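PDB 6HND: aromatic-amino-acid:2-oxoglutarate transaminase from Candida albicans, which probably transfers amino groups between aromatic amino acids and 2-oxo acids, with pyridoxal 5'-phosphate bound as its cofactor. Local coordinates for residues 186-191 / 479-484; 193-198 / 475-480; 208-213 / 249-254; 217-222 / 244-249; 431-434 / 438-441. All coordinates share one frame; numbering follows the deposited sequence.

Contact 1: residues 186-191 / 479-484; sequences VEEFTF and LEFSKD. With PLP (pyridoxal-5'-phosphate), chain E.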
# COMPACT_ATOMS: atom_id res chain seq x y z
N VAL B 186 23.49 10.37 -0.67
CA VAL B 186 23.19 9.01 -1.18
C VAL B 186 24.49 8.39 -1.69
O VAL B 186 25.25 9.09 -2.40
CB VAL B 186 22.09 9.08 -2.24
CG1 VAL B 186 21.79 7.72 -2.84
CG2 VAL B 186 20.81 9.69 -1.69
N GLU B 187 24.72 7.12 -1.35
CA GLU B 187 25.81 6.30 -1.95
C GLU B 187 25.74 6.44 -3.48
O GLU B 187 24.67 6.26 -4.03
CB GLU B 187 25.72 4.85 -1.46
CG GLU B 187 26.00 4.74 0.03
CD GLU B 187 25.50 3.50 0.74
OE1 GLU B 187 24.49 2.93 0.28
OE2 GLU B 187 26.06 3.16 1.82
N GLU B 188 26.88 6.74 -4.12
CA GLU B 188 26.97 7.14 -5.54
C GLU B 188 26.42 6.03 -6.44
O GLU B 188 25.91 6.39 -7.49
CB GLU B 188 28.40 7.49 -5.96
CG GLU B 188 29.38 6.33 -5.96
CD GLU B 188 30.76 6.73 -6.49
OE1 GLU B 188 30.80 7.62 -7.39
OE2 GLU B 188 31.80 6.15 -6.01
N PHE B 189 26.57 4.76 -6.04
CA PHE B 189 25.81 3.61 -6.61
C PHE B 189 24.83 3.17 -5.53
O PHE B 189 25.29 2.97 -4.36
CB PHE B 189 26.70 2.46 -7.07
CG PHE B 189 27.75 2.91 -8.05
CD1 PHE B 189 27.45 3.01 -9.40
CD2 PHE B 189 29.01 3.26 -7.62
CE1 PHE B 189 28.40 3.47 -10.30
CE2 PHE B 189 29.95 3.73 -8.52
CZ PHE B 189 29.64 3.85 -9.86
N THR B 190 23.55 3.08 -5.89
CA THR B 190 22.47 2.91 -4.90
C THR B 190 21.31 2.10 -5.49
O THR B 190 21.35 1.69 -6.68
CB THR B 190 22.04 4.29 -4.37
OG1 THR B 190 21.28 4.14 -3.17
CG2 THR B 190 21.22 5.06 -5.37
N PHE B 191 20.33 1.84 -4.63
CA PHE B 191 18.97 1.40 -4.97
C PHE B 191 18.24 2.59 -5.60
O PHE B 191 17.65 3.41 -4.88
CB PHE B 191 18.31 0.80 -3.73
CG PHE B 191 16.94 0.23 -3.97
CD1 PHE B 191 16.78 -0.86 -4.80
CD2 PHE B 191 15.83 0.79 -3.38
CE1 PHE B 191 15.52 -1.37 -5.04
CE2 PHE B 191 14.56 0.28 -3.62
CZ PHE B 191 14.42 -0.81 -4.45
N LEU B 479 25.52 10.32 -13.07
CA LEU B 479 26.30 9.53 -14.04
C LEU B 479 27.66 10.19 -14.26
O LEU B 479 28.65 9.46 -14.17
CB LEU B 479 25.49 9.41 -15.34
CG LEU B 479 26.06 8.45 -16.38
CD1 LEU B 479 26.57 7.17 -15.71
CD2 LEU B 479 25.03 8.14 -17.45
N GLU B 480 27.71 11.50 -14.51
CA GLU B 480 28.99 12.21 -14.78
C GLU B 480 29.90 12.01 -13.56
O GLU B 480 31.09 11.66 -13.72
CB GLU B 480 28.77 13.70 -15.06
CG GLU B 480 28.86 14.06 -16.54
CD GLU B 480 30.20 13.73 -17.18
OE1 GLU B 480 30.19 13.11 -18.26
OE2 GLU B 480 31.26 14.08 -16.59
N PHE B 481 29.35 12.19 -12.37
CA PHE B 481 30.13 12.08 -11.12
C PHE B 481 30.82 10.72 -11.03
O PHE B 481 31.99 10.69 -10.66
CB PHE B 481 29.22 12.26 -9.92
CG PHE B 481 29.94 12.31 -8.60
CD1 PHE B 481 30.53 13.49 -8.16
CD2 PHE B 481 29.99 11.18 -7.79
CE1 PHE B 481 31.16 13.53 -6.92
CE2 PHE B 481 30.59 11.24 -6.54
CZ PHE B 481 31.18 12.42 -6.11
N SER B 482 30.09 9.63 -11.33
CA SER B 482 30.48 8.24 -11.02
C SER B 482 31.05 7.49 -12.25
O SER B 482 31.45 6.34 -12.10
CB SER B 482 29.29 7.55 -10.43
OG SER B 482 28.88 8.25 -9.28
N LYS B 483 31.09 8.13 -13.40
CA LYS B 483 31.58 7.61 -14.71
C LYS B 483 32.80 6.70 -14.50
O LYS B 483 32.78 5.54 -14.99
CB LYS B 483 31.99 8.80 -15.60
CG LYS B 483 31.51 8.78 -17.04
CD LYS B 483 32.33 9.65 -18.00
CE LYS B 483 32.50 11.08 -17.54
NZ LYS B 483 33.84 11.32 -16.94
N ASP B 484 33.84 7.24 -13.86
CA ASP B 484 35.17 6.58 -13.77
C ASP B 484 35.12 5.31 -12.91
O ASP B 484 36.02 4.52 -13.07
CB ASP B 484 36.24 7.51 -13.22
CG ASP B 484 36.62 8.61 -14.19
OD1 ASP B 484 36.49 8.38 -15.43
OD2 ASP B 484 37.02 9.68 -13.70
N1 PLP E . 16.48 -1.62 -0.93
C2 PLP E . 17.40 -2.46 -1.37
C2A PLP E . 18.82 -2.12 -1.08
C3 PLP E . 17.03 -3.66 -2.05
O3 PLP E . 18.01 -4.51 -2.48
C4 PLP E . 15.66 -3.94 -2.27
C4A PLP E . 15.27 -5.23 -2.90
C5 PLP E . 14.71 -3.02 -1.78
C6 PLP E . 15.17 -1.89 -1.14
C5A PLP E . 13.23 -3.15 -2.03
O4P PLP E . 12.54 -4.15 -1.23
P PLP E . 10.93 -4.29 -1.34
O1P PLP E . 10.37 -2.89 -1.52
O2P PLP E . 10.61 -4.98 -0.01
O3P PLP E . 10.66 -5.16 -2.52
O HOH W 1 26.35 8.86 -8.56

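Contact 2: residues 193-198 / 475-480; sequences PFLRFS and MTVDLE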
# COMPACT_ATOMS: atom_id res chain seq x y z
N PRO B 193 15.39 3.25 -7.09
CA PRO B 193 14.05 3.72 -6.79
C PRO B 193 14.04 4.73 -5.63
O PRO B 193 13.20 5.62 -5.64
CB PRO B 193 13.29 2.41 -6.55
CG PRO B 193 14.05 1.39 -7.37
CD PRO B 193 15.48 1.79 -7.10
N PHE B 194 15.01 4.65 -4.70
CA PHE B 194 15.12 5.63 -3.59
C PHE B 194 15.06 7.08 -4.10
O PHE B 194 14.44 7.97 -3.45
CB PHE B 194 16.41 5.42 -2.80
CG PHE B 194 16.48 6.39 -1.66
CD1 PHE B 194 15.76 6.15 -0.52
CD2 PHE B 194 17.16 7.58 -1.79
CE1 PHE B 194 15.73 7.08 0.50
CE2 PHE B 194 17.14 8.51 -0.76
CZ PHE B 194 16.42 8.25 0.39
N LEU B 195 15.72 7.37 -5.21
CA LEU B 195 15.76 8.74 -5.76
C LEU B 195 14.35 9.22 -6.13
O LEU B 195 14.12 10.45 -6.11
CB LEU B 195 16.71 8.78 -6.95
CG LEU B 195 18.14 8.37 -6.61
CD1 LEU B 195 18.96 8.22 -7.88
CD2 LEU B 195 18.79 9.35 -5.63
N ARG B 196 13.42 8.32 -6.43
CA ARG B 196 12.02 8.73 -6.71
C ARG B 196 11.40 9.29 -5.42
O ARG B 196 10.68 10.32 -5.48
CB ARG B 196 11.24 7.55 -7.26
CG ARG B 196 11.69 7.08 -8.63
CD ARG B 196 10.80 5.93 -9.06
NE ARG B 196 10.73 5.70 -10.50
CZ ARG B 196 9.85 6.24 -11.34
NH1 ARG B 196 8.92 7.10 -10.93
NH2 ARG B 196 9.90 5.92 -12.63
N PHE B 197 11.69 8.65 -4.29
CA PHE B 197 11.11 9.00 -2.97
C PHE B 197 11.74 10.30 -2.47
O PHE B 197 11.01 11.12 -1.93
CB PHE B 197 11.30 7.87 -1.97
CG PHE B 197 11.12 6.48 -2.51
CD1 PHE B 197 10.10 6.20 -3.41
CD2 PHE B 197 11.93 5.44 -2.06
CE1 PHE B 197 9.93 4.91 -3.90
CE2 PHE B 197 11.74 4.15 -2.53
CZ PHE B 197 10.76 3.89 -3.46
N SER B 198 13.05 10.48 -2.65
CA SER B 198 13.74 11.73 -2.24
C SER B 198 13.22 12.84 -3.17
O SER B 198 12.78 13.88 -2.64
CB SER B 198 15.26 11.60 -2.18
OG SER B 198 15.82 11.28 -3.44
N MET B 475 22.87 2.56 -11.96
CA MET B 475 22.48 2.59 -10.53
C MET B 475 23.15 3.76 -9.81
O MET B 475 23.42 3.65 -8.60
CB MET B 475 22.84 1.26 -9.87
CG MET B 475 21.89 0.16 -10.30
SD MET B 475 22.41 -1.45 -9.65
CE MET B 475 24.05 -1.54 -10.37
N THR B 476 23.30 4.87 -10.53
CA THR B 476 24.04 6.06 -10.10
C THR B 476 23.07 7.12 -9.61
O THR B 476 21.96 7.18 -10.15
CB THR B 476 24.93 6.63 -11.21
OG1 THR B 476 24.12 6.87 -12.37
CG2 THR B 476 26.07 5.69 -11.54
N VAL B 477 23.49 7.92 -8.64
CA VAL B 477 22.82 9.21 -8.29
C VAL B 477 23.09 10.20 -9.43
O VAL B 477 22.14 10.83 -9.89
CB VAL B 477 23.32 9.71 -6.93
CG1 VAL B 477 22.74 11.08 -6.62
CG2 VAL B 477 22.99 8.68 -5.85
N ASP B 478 24.34 10.27 -9.89
CA ASP B 478 24.81 11.21 -10.94
C ASP B 478 25.84 10.48 -11.80
O ASP B 478 26.92 10.12 -11.29
CB ASP B 478 25.39 12.48 -10.32
CG ASP B 478 25.62 13.60 -11.33
OD1 ASP B 478 26.51 13.46 -12.20
OD2 ASP B 478 24.90 14.60 -11.24
N LEU B 479 25.52 10.32 -13.07
CA LEU B 479 26.30 9.53 -14.04
C LEU B 479 27.66 10.19 -14.26
O LEU B 479 28.65 9.46 -14.17
CB LEU B 479 25.49 9.41 -15.34
CG LEU B 479 26.06 8.45 -16.38
CD1 LEU B 479 26.57 7.17 -15.71
CD2 LEU B 479 25.03 8.14 -17.45
N GLU B 480 27.71 11.50 -14.51
CA GLU B 480 28.99 12.21 -14.78
C GLU B 480 29.90 12.01 -13.56
O GLU B 480 31.09 11.66 -13.72
CB GLU B 480 28.77 13.70 -15.06
CG GLU B 480 28.86 14.06 -16.54
CD GLU B 480 30.20 13.73 -17.18
OE1 GLU B 480 30.19 13.11 -18.26
OE2 GLU B 480 31.26 14.08 -16.59

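Contact 3: residues 208-213 / 249-254; sequences VKINFD and TGQNPT. With K (potassium ion), chain G; PLP (pyridoxal-5'-phosphate), chain E.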
# COMPACT_ATOMS: atom_id res chain seq x y z
N VAL B 208 27.75 10.21 -2.64
CA VAL B 208 28.87 9.94 -1.68
C VAL B 208 29.71 8.82 -2.31
O VAL B 208 29.17 7.70 -2.50
CB VAL B 208 28.32 9.54 -0.29
CG1 VAL B 208 29.39 8.90 0.58
CG2 VAL B 208 27.69 10.72 0.45
N LYS B 209 30.98 9.10 -2.62
CA LYS B 209 31.87 8.17 -3.35
C LYS B 209 32.00 6.85 -2.58
O LYS B 209 32.03 6.84 -1.35
CB LYS B 209 33.27 8.75 -3.59
CG LYS B 209 33.31 10.03 -4.40
CD LYS B 209 34.69 10.39 -4.92
CE LYS B 209 34.77 11.82 -5.44
NZ LYS B 209 36.07 12.06 -6.10
N ILE B 210 32.05 5.75 -3.33
CA ILE B 210 32.30 4.40 -2.79
C ILE B 210 33.74 4.05 -3.10
O ILE B 210 34.19 4.30 -4.23
CB ILE B 210 31.31 3.40 -3.40
CG1 ILE B 210 29.95 3.51 -2.71
CG2 ILE B 210 31.89 1.99 -3.34
CD1 ILE B 210 28.87 2.79 -3.44
N ASN B 211 34.44 3.52 -2.11
CA ASN B 211 35.81 2.98 -2.27
C ASN B 211 35.64 1.54 -2.81
O ASN B 211 34.91 0.77 -2.18
CB ASN B 211 36.55 3.12 -0.94
CG ASN B 211 37.81 2.28 -0.85
OD1 ASN B 211 38.45 2.04 -1.86
ND2 ASN B 211 38.16 1.84 0.35
N PHE B 212 36.33 1.18 -3.90
CA PHE B 212 36.21 -0.12 -4.61
C PHE B 212 37.40 -1.06 -4.32
O PHE B 212 37.43 -2.13 -4.95
CB PHE B 212 36.04 0.13 -6.11
CG PHE B 212 34.61 0.47 -6.47
CD1 PHE B 212 34.16 1.79 -6.45
CD2 PHE B 212 33.71 -0.53 -6.78
CE1 PHE B 212 32.85 2.09 -6.79
CE2 PHE B 212 32.39 -0.23 -7.08
CZ PHE B 212 31.96 1.08 -7.08
N ASP B 213 38.27 -0.74 -3.36
CA ASP B 213 39.28 -1.70 -2.82
C ASP B 213 38.60 -2.97 -2.28
O ASP B 213 37.43 -2.90 -1.80
CB ASP B 213 40.11 -1.09 -1.69
CG ASP B 213 41.01 0.08 -2.07
OD1 ASP B 213 41.18 0.34 -3.29
OD2 ASP B 213 41.54 0.74 -1.12
N THR B 249 25.03 -2.78 5.09
CA THR B 249 25.36 -4.22 4.95
C THR B 249 24.89 -4.71 3.57
O THR B 249 23.71 -4.48 3.23
CB THR B 249 24.72 -5.00 6.11
OG1 THR B 249 25.08 -4.34 7.33
CG2 THR B 249 25.12 -6.46 6.10
N GLY B 250 25.75 -5.42 2.83
CA GLY B 250 25.41 -5.94 1.48
C GLY B 250 24.91 -4.82 0.58
O GLY B 250 23.84 -4.97 -0.01
N GLN B 251 25.65 -3.71 0.54
CA GLN B 251 25.33 -2.49 -0.23
C GLN B 251 24.79 -2.90 -1.60
O GLN B 251 25.41 -3.74 -2.23
CB GLN B 251 26.57 -1.59 -0.32
CG GLN B 251 26.29 -0.09 -0.54
CD GLN B 251 26.06 0.26 -1.98
OE1 GLN B 251 26.54 -0.44 -2.86
NE2 GLN B 251 25.33 1.35 -2.23
N ASN B 252 23.65 -2.36 -2.02
CA ASN B 252 23.13 -2.53 -3.39
C ASN B 252 23.54 -1.33 -4.23
O ASN B 252 23.04 -0.24 -3.99
CB ASN B 252 21.63 -2.75 -3.36
CG ASN B 252 21.07 -2.97 -4.74
OD1 ASN B 252 21.84 -2.95 -5.70
ND2 ASN B 252 19.76 -3.16 -4.85
N PRO B 253 24.40 -1.45 -5.27
CA PRO B 253 24.82 -2.74 -5.82
C PRO B 253 26.10 -3.42 -5.33
O PRO B 253 26.25 -4.56 -5.63
CB PRO B 253 25.10 -2.35 -7.28
CG PRO B 253 25.72 -0.97 -7.16
CD PRO B 253 24.94 -0.32 -6.04
N THR B 254 27.00 -2.73 -4.65
CA THR B 254 28.45 -3.07 -4.61
C THR B 254 28.73 -4.32 -3.77
O THR B 254 29.80 -4.87 -3.94
CB THR B 254 29.32 -1.90 -4.15
OG1 THR B 254 29.00 -1.55 -2.80
CG2 THR B 254 29.17 -0.69 -5.06
K K G . 41.91 -0.21 1.44
N1 PLP E . 16.48 -1.62 -0.93
C2 PLP E . 17.40 -2.46 -1.37
C2A PLP E . 18.82 -2.12 -1.08
C3 PLP E . 17.03 -3.66 -2.05
O3 PLP E . 18.01 -4.51 -2.48
C4 PLP E . 15.66 -3.94 -2.27
C4A PLP E . 15.27 -5.23 -2.90
C5 PLP E . 14.71 -3.02 -1.78
C6 PLP E . 15.17 -1.89 -1.14
C5A PLP E . 13.23 -3.15 -2.03
O4P PLP E . 12.54 -4.15 -1.23
P PLP E . 10.93 -4.29 -1.34
O1P PLP E . 10.37 -2.89 -1.52
O2P PLP E . 10.61 -4.98 -0.01
O3P PLP E . 10.66 -5.16 -2.52

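Contact 4: residues 217-222 / 244-249; sequences DGIDLT and LYTIAT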
# COMPACT_ATOMS: atom_id res chain seq x y z
N ASP B 217 34.84 -0.69 3.14
CA ASP B 217 33.58 -0.73 3.93
C ASP B 217 32.41 -0.30 3.05
O ASP B 217 31.27 -0.33 3.53
CB ASP B 217 33.72 0.16 5.16
CG ASP B 217 34.72 -0.38 6.16
OD1 ASP B 217 34.37 -1.32 6.91
OD2 ASP B 217 35.86 0.14 6.18
N GLY B 218 32.67 0.14 1.82
CA GLY B 218 31.68 0.82 0.97
C GLY B 218 32.02 2.28 0.80
O GLY B 218 33.00 2.58 0.15
N ILE B 219 31.19 3.17 1.33
CA ILE B 219 31.51 4.63 1.39
C ILE B 219 33.02 4.83 1.59
O ILE B 219 33.60 4.18 2.49
CB ILE B 219 30.71 5.30 2.52
CG1 ILE B 219 29.23 5.42 2.12
CG2 ILE B 219 31.31 6.64 2.86
CD1 ILE B 219 28.29 5.74 3.29
N ASP B 220 33.61 5.76 0.84
CA ASP B 220 35.01 6.20 1.04
C ASP B 220 35.04 7.23 2.18
O ASP B 220 34.67 8.40 1.96
CB ASP B 220 35.57 6.77 -0.27
CG ASP B 220 37.04 7.15 -0.20
OD1 ASP B 220 37.44 7.81 0.79
OD2 ASP B 220 37.78 6.77 -1.13
N LEU B 221 35.48 6.82 3.37
CA LEU B 221 35.38 7.69 4.57
C LEU B 221 36.17 8.99 4.35
O LEU B 221 35.63 10.07 4.69
CB LEU B 221 35.85 6.93 5.82
CG LEU B 221 35.63 7.71 7.12
CD1 LEU B 221 34.15 7.93 7.40
CD2 LEU B 221 36.28 7.03 8.31
N THR B 222 37.38 8.93 3.81
CA THR B 222 38.24 10.12 3.61
C THR B 222 37.46 11.14 2.76
O THR B 222 37.43 12.33 3.15
CB THR B 222 39.59 9.72 3.02
OG1 THR B 222 40.29 8.99 4.03
CG2 THR B 222 40.44 10.90 2.61
N LEU B 244 21.47 10.97 5.54
CA LEU B 244 22.29 10.00 4.76
C LEU B 244 21.46 8.73 4.60
O LEU B 244 20.91 8.24 5.61
CB LEU B 244 23.61 9.72 5.48
CG LEU B 244 24.38 8.50 4.98
CD1 LEU B 244 25.09 8.82 3.66
CD2 LEU B 244 25.36 8.02 6.04
N TYR B 245 21.33 8.26 3.36
CA TYR B 245 20.71 6.96 2.99
C TYR B 245 21.86 6.01 2.73
O TYR B 245 22.58 6.27 1.78
CB TYR B 245 19.81 7.11 1.76
CG TYR B 245 19.37 5.81 1.14
CD1 TYR B 245 18.83 4.81 1.93
CD2 TYR B 245 19.49 5.57 -0.22
CE1 TYR B 245 18.40 3.61 1.38
CE2 TYR B 245 19.08 4.37 -0.79
CZ TYR B 245 18.53 3.39 0.03
OH TYR B 245 18.10 2.21 -0.47
N THR B 246 22.04 4.98 3.55
CA THR B 246 23.11 3.98 3.41
C THR B 246 22.52 2.57 3.51
O THR B 246 21.79 2.27 4.45
CB THR B 246 24.23 4.23 4.44
OG1 THR B 246 25.18 3.17 4.38
CG2 THR B 246 23.70 4.37 5.85
N ILE B 247 22.86 1.73 2.55
CA ILE B 247 22.62 0.27 2.54
C ILE B 247 23.90 -0.35 3.11
O ILE B 247 24.79 -0.79 2.31
CB ILE B 247 22.26 -0.17 1.11
CG1 ILE B 247 21.19 0.73 0.50
CG2 ILE B 247 21.84 -1.64 1.08
CD1 ILE B 247 21.19 0.80 -1.01
N ALA B 248 24.06 -0.31 4.44
CA ALA B 248 25.38 -0.37 5.12
C ALA B 248 25.92 -1.79 4.99
O ALA B 248 27.15 -1.95 4.79
CB ALA B 248 25.31 0.08 6.56
N THR B 249 25.03 -2.78 5.09
CA THR B 249 25.36 -4.22 4.95
C THR B 249 24.89 -4.71 3.57
O THR B 249 23.71 -4.48 3.23
CB THR B 249 24.72 -5.00 6.11
OG1 THR B 249 25.08 -4.34 7.33
CG2 THR B 249 25.12 -6.46 6.10
O HOH W 2 28.71 -0.66 2.62

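Contact 5: residues 431-434 / 438-441; sequences IDPK and FVTF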
# COMPACT_ATOMS: atom_id res chain seq x y z
N ILE B 431 34.65 -8.42 -6.22
CA ILE B 431 34.56 -8.18 -4.76
C ILE B 431 33.82 -9.38 -4.14
O ILE B 431 32.73 -9.69 -4.62
CB ILE B 431 33.83 -6.86 -4.44
CG1 ILE B 431 34.37 -5.69 -5.27
CG2 ILE B 431 33.92 -6.59 -2.95
CD1 ILE B 431 35.87 -5.47 -5.14
N ASP B 432 34.42 -9.99 -3.12
CA ASP B 432 33.79 -10.98 -2.22
C ASP B 432 32.80 -10.27 -1.29
O ASP B 432 33.21 -9.57 -0.37
CB ASP B 432 34.87 -11.76 -1.45
CG ASP B 432 34.38 -13.08 -0.86
OD1 ASP B 432 33.23 -13.49 -1.15
OD2 ASP B 432 35.15 -13.68 -0.08
N PRO B 433 31.47 -10.39 -1.51
CA PRO B 433 30.47 -9.79 -0.62
C PRO B 433 30.40 -10.51 0.72
O PRO B 433 30.53 -11.71 0.74
CB PRO B 433 29.16 -10.00 -1.36
CG PRO B 433 29.39 -11.31 -2.12
CD PRO B 433 30.83 -11.20 -2.57
N LYS B 434 30.17 -9.75 1.80
CA LYS B 434 30.10 -10.25 3.19
C LYS B 434 28.65 -10.54 3.55
O LYS B 434 28.44 -11.21 4.59
CB LYS B 434 30.69 -9.23 4.16
CG LYS B 434 32.18 -8.98 3.97
CD LYS B 434 32.87 -8.53 5.23
CE LYS B 434 33.82 -7.36 5.04
NZ LYS B 434 34.50 -7.35 3.73
N PHE B 438 24.26 -9.95 -3.96
CA PHE B 438 24.89 -9.18 -5.07
C PHE B 438 26.43 -9.33 -5.06
O PHE B 438 27.05 -9.38 -3.99
CB PHE B 438 24.47 -7.71 -5.05
CG PHE B 438 22.99 -7.48 -5.22
CD1 PHE B 438 22.30 -8.04 -6.29
CD2 PHE B 438 22.28 -6.68 -4.33
CE1 PHE B 438 20.94 -7.84 -6.43
CE2 PHE B 438 20.92 -6.50 -4.47
CZ PHE B 438 20.25 -7.09 -5.51
N VAL B 439 27.01 -9.42 -6.26
CA VAL B 439 28.47 -9.42 -6.53
C VAL B 439 28.82 -8.24 -7.44
O VAL B 439 28.22 -8.15 -8.53
CB VAL B 439 28.93 -10.72 -7.18
CG1 VAL B 439 30.41 -10.68 -7.47
CG2 VAL B 439 28.60 -11.93 -6.32
N THR B 440 29.77 -7.40 -7.03
CA THR B 440 30.46 -6.46 -7.95
C THR B 440 31.45 -7.23 -8.83
O THR B 440 32.42 -7.88 -8.30
CB THR B 440 31.16 -5.30 -7.23
OG1 THR B 440 30.17 -4.54 -6.54
CG2 THR B 440 31.87 -4.38 -8.19
N PHE B 441 31.23 -7.15 -10.13
CA PHE B 441 32.05 -7.79 -11.19
C PHE B 441 32.73 -6.66 -11.95
O PHE B 441 32.05 -5.99 -12.76
CB PHE B 441 31.17 -8.66 -12.08
CG PHE B 441 31.89 -9.46 -13.12
CD1 PHE B 441 32.60 -10.60 -12.77
CD2 PHE B 441 31.79 -9.14 -14.46
CE1 PHE B 441 33.23 -11.37 -13.74
CE2 PHE B 441 32.44 -9.89 -15.43
CZ PHE B 441 33.13 -11.02 -15.07
O HOH W 3 30.52 -7.89 -4.41

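Contact 1: residues 186-191 / 479-484
E188 and S482 join the loop just after strand 183-187, in the large mixed sheet of this fold-type-I PLP enzyme, to helix 479-482. S482 OG donates to E188 OE1 at 2.8 Å, meeting the anti side of the carboxylate 22° out of its plane. E188 reaches it with chi1 at 67°, CG tucked between backbone N and carbonyl carbon, and an extended chain beyond. A water closes a second path, donating to both E188 O and S482 OG at 2.7 Å each. Next to this bond, F481 brings CD2 to 3.7 Å from E188 OE1, and F189 CZ comes within 3.8 Å of S482 CB. Further out, R485 forms a salt bridge to the same OE1 and the backbone N of I210 bonds to OE2, so both carboxylate oxygens are held. F189 and F488 meet edge-to-face. Farther along the same loop, F191 lays one ring face over the cofactor, PLP C6 standing 3.3 Å above the ring plane, offset toward the rim.

Contact 2: residues 193-198 / 475-480
Helix 193-200 is the connecting helix of a beta-alpha-beta unit, leading from strand 183-187 to its parallel neighbour 204-208, and through L195 it leans on the loop just before helix 479-482. The isobutyl end of L195 does the touching. CD1 lies over the backbone of the loop, 3.9 Å from T476 O and 4.0 Å from V477 CA, while the other branch, CD2, meets V477 CG2 at 4.3 Å. With chi1 at -60° and chi2 at 171°, L195 extends off the helix toward that backbone. No hydrogen bond crosses between the segments, and the touch is purely van der Waals. T476 contributes its carbonyl and turns its side chain away, where OG1 bonds to Y473 O. D478 then N-caps helix 479-482, its OD1 taking the N-H of F481, at the point where the loop gives way to helix. V477 also packs on V186, A205 and P207, and L195 on A205, so the contact sits over strands 183-187 and 204-208. On other sides of helix 193-200, F194 stacks with Y245 of strand 243-246, F197 packs on helix 166-177, and R196 reaches T16 of the second subunit.

Contact 3: residues 208-213 / 249-254
T254 and I210 bury the most surface here, and their side chains reach toward each other tip to tip, T254 CG2 standing 3.9 Å from I210 CD1. The F212 side chain crosses that of T254 at about a right angle, bringing F212 CE2 to 3.8 Å from T254 CG2. I210 in turn lays CG2 over one face of the F212 ring, 3.6 Å above the plane, so the three side chains close around one another. T254 is turned by a chi1 of 64°, which leaves CG2 for this cluster and sends OG1 back to Q251 OE1 at 2.7 Å. That oxygen also takes the backbone N-H of T254 at 2.9 Å, so two donors grip it. Beyond F212, N211 OD1 accepts from D213 N in an Asx turn, and D213 OD2 binds potassium alongside D215. Just before T254 the chain passes through a cis peptide bond, N252-P253, and N252 ND2 donates to PLP O3 at 3.2 Å, the asparagine-to-cofactor-hydroxyl bond of this aminotransferase family.

Contact 4: residues 217-222 / 244-249
I219 carries the van der Waals contact, its side chain crossing that of T246 at about a right angle with I219 CD1 4.2 Å from T246 OG1. The apolar pair is the one with L244, whose CD1 lies 4.5 Å from I219 CD1, so the end of one isoleucine rests over two alternate residues of strand 243-246 that point to the same side. Extended to its end (chi2 165°), I219 sets that methyl well out from its own backbone. L244 passes the packing on to I266 of helix 260-272 and to L185 of the neighbouring strand. These pieces belong to a crossover of the mixed sheet: from strand 204-208 the chain runs through this loop and helices 221-229 and 231-234 before returning as strand 243-246, on the far side of 183-187. In the polar group, T246 OG1 is committed to E187 OE2, and E187 OE1 also takes the N-H of I247, the residue that touches PLP. Y245, on the other face of the strand, bonds through OH to D280 of the cofactor pocket. The segments are joined by no direct hydrogen bond; a water does this work, donating to D217 O at 2.7 Å and to A248 O at 3.0 Å. At the backbone angles of G218 (phi 110°, psi -114°) a CB would jam against the carbonyl O of D217. D220 OD1 N-caps helix 221-229 through the N-H of Q223.

Contact 5: residues 431-434 / 438-441
A chi1 of -48° in I431 sets CG1 beside its own backbone N, and a chi1 of -62° in T440 puts OG1 in the equivalent place with CG2 anti to N. The two side chains therefore lie side by side, pointing the same way, with I431 CG1 3.8 Å from T440 CB. Between the backbones, I431 N donates to T440 O at 3.1 Å, in the carbonyl plane, with an N-H...O angle of 152°. The partner bond is replaced by water: a single molecule donates to I431 O at 2.9 Å and accepts from T440 N at 2.8 Å. This is where the hairpin of strands 428-430 and 438-443 opens into its connecting loop. Past the water, P433 leans on the strand, CB 3.4 Å from F438 O and CG 4.3 Å from V439 CG2, while V439 CG1 lies 3.8 Å from I431 O. T440 OG1 donates to T254 O, and the F438 ring takes a cation-pi contact from R490 and touches PLP. P433 has no N-H to give to F438 O, so beyond the water the loop is held to strand 438-443 by van der Waals contacts of P433, with no further backbone hydrogen bond between the two segments.

Contacts 1 and 2 share L479 and E480 of helix 479-482, and they also meet where T190 N bonds M475 O at 2.8 Å and E188 O takes V477 N at 3.1 Å. Contact 1 meets contact 3 where F189 O accepts from Q251 NE2 at 2.7 Å. Contacts 3 and 4 lie closest of all, centres 7 Å apart, with N211 N bonded to G218 O at 2.8 Å. Contact 5 comes in from another sheet, with F438 CE2 3.5 Å from N252 CG. Around PLP, contact 1 supplies F191, contact 3 supplies N252, contact 4 supplies I247 and contact 5 supplies F438, while contact 2 stays back, the side chain of L195 being about 12 Å from the cofactor.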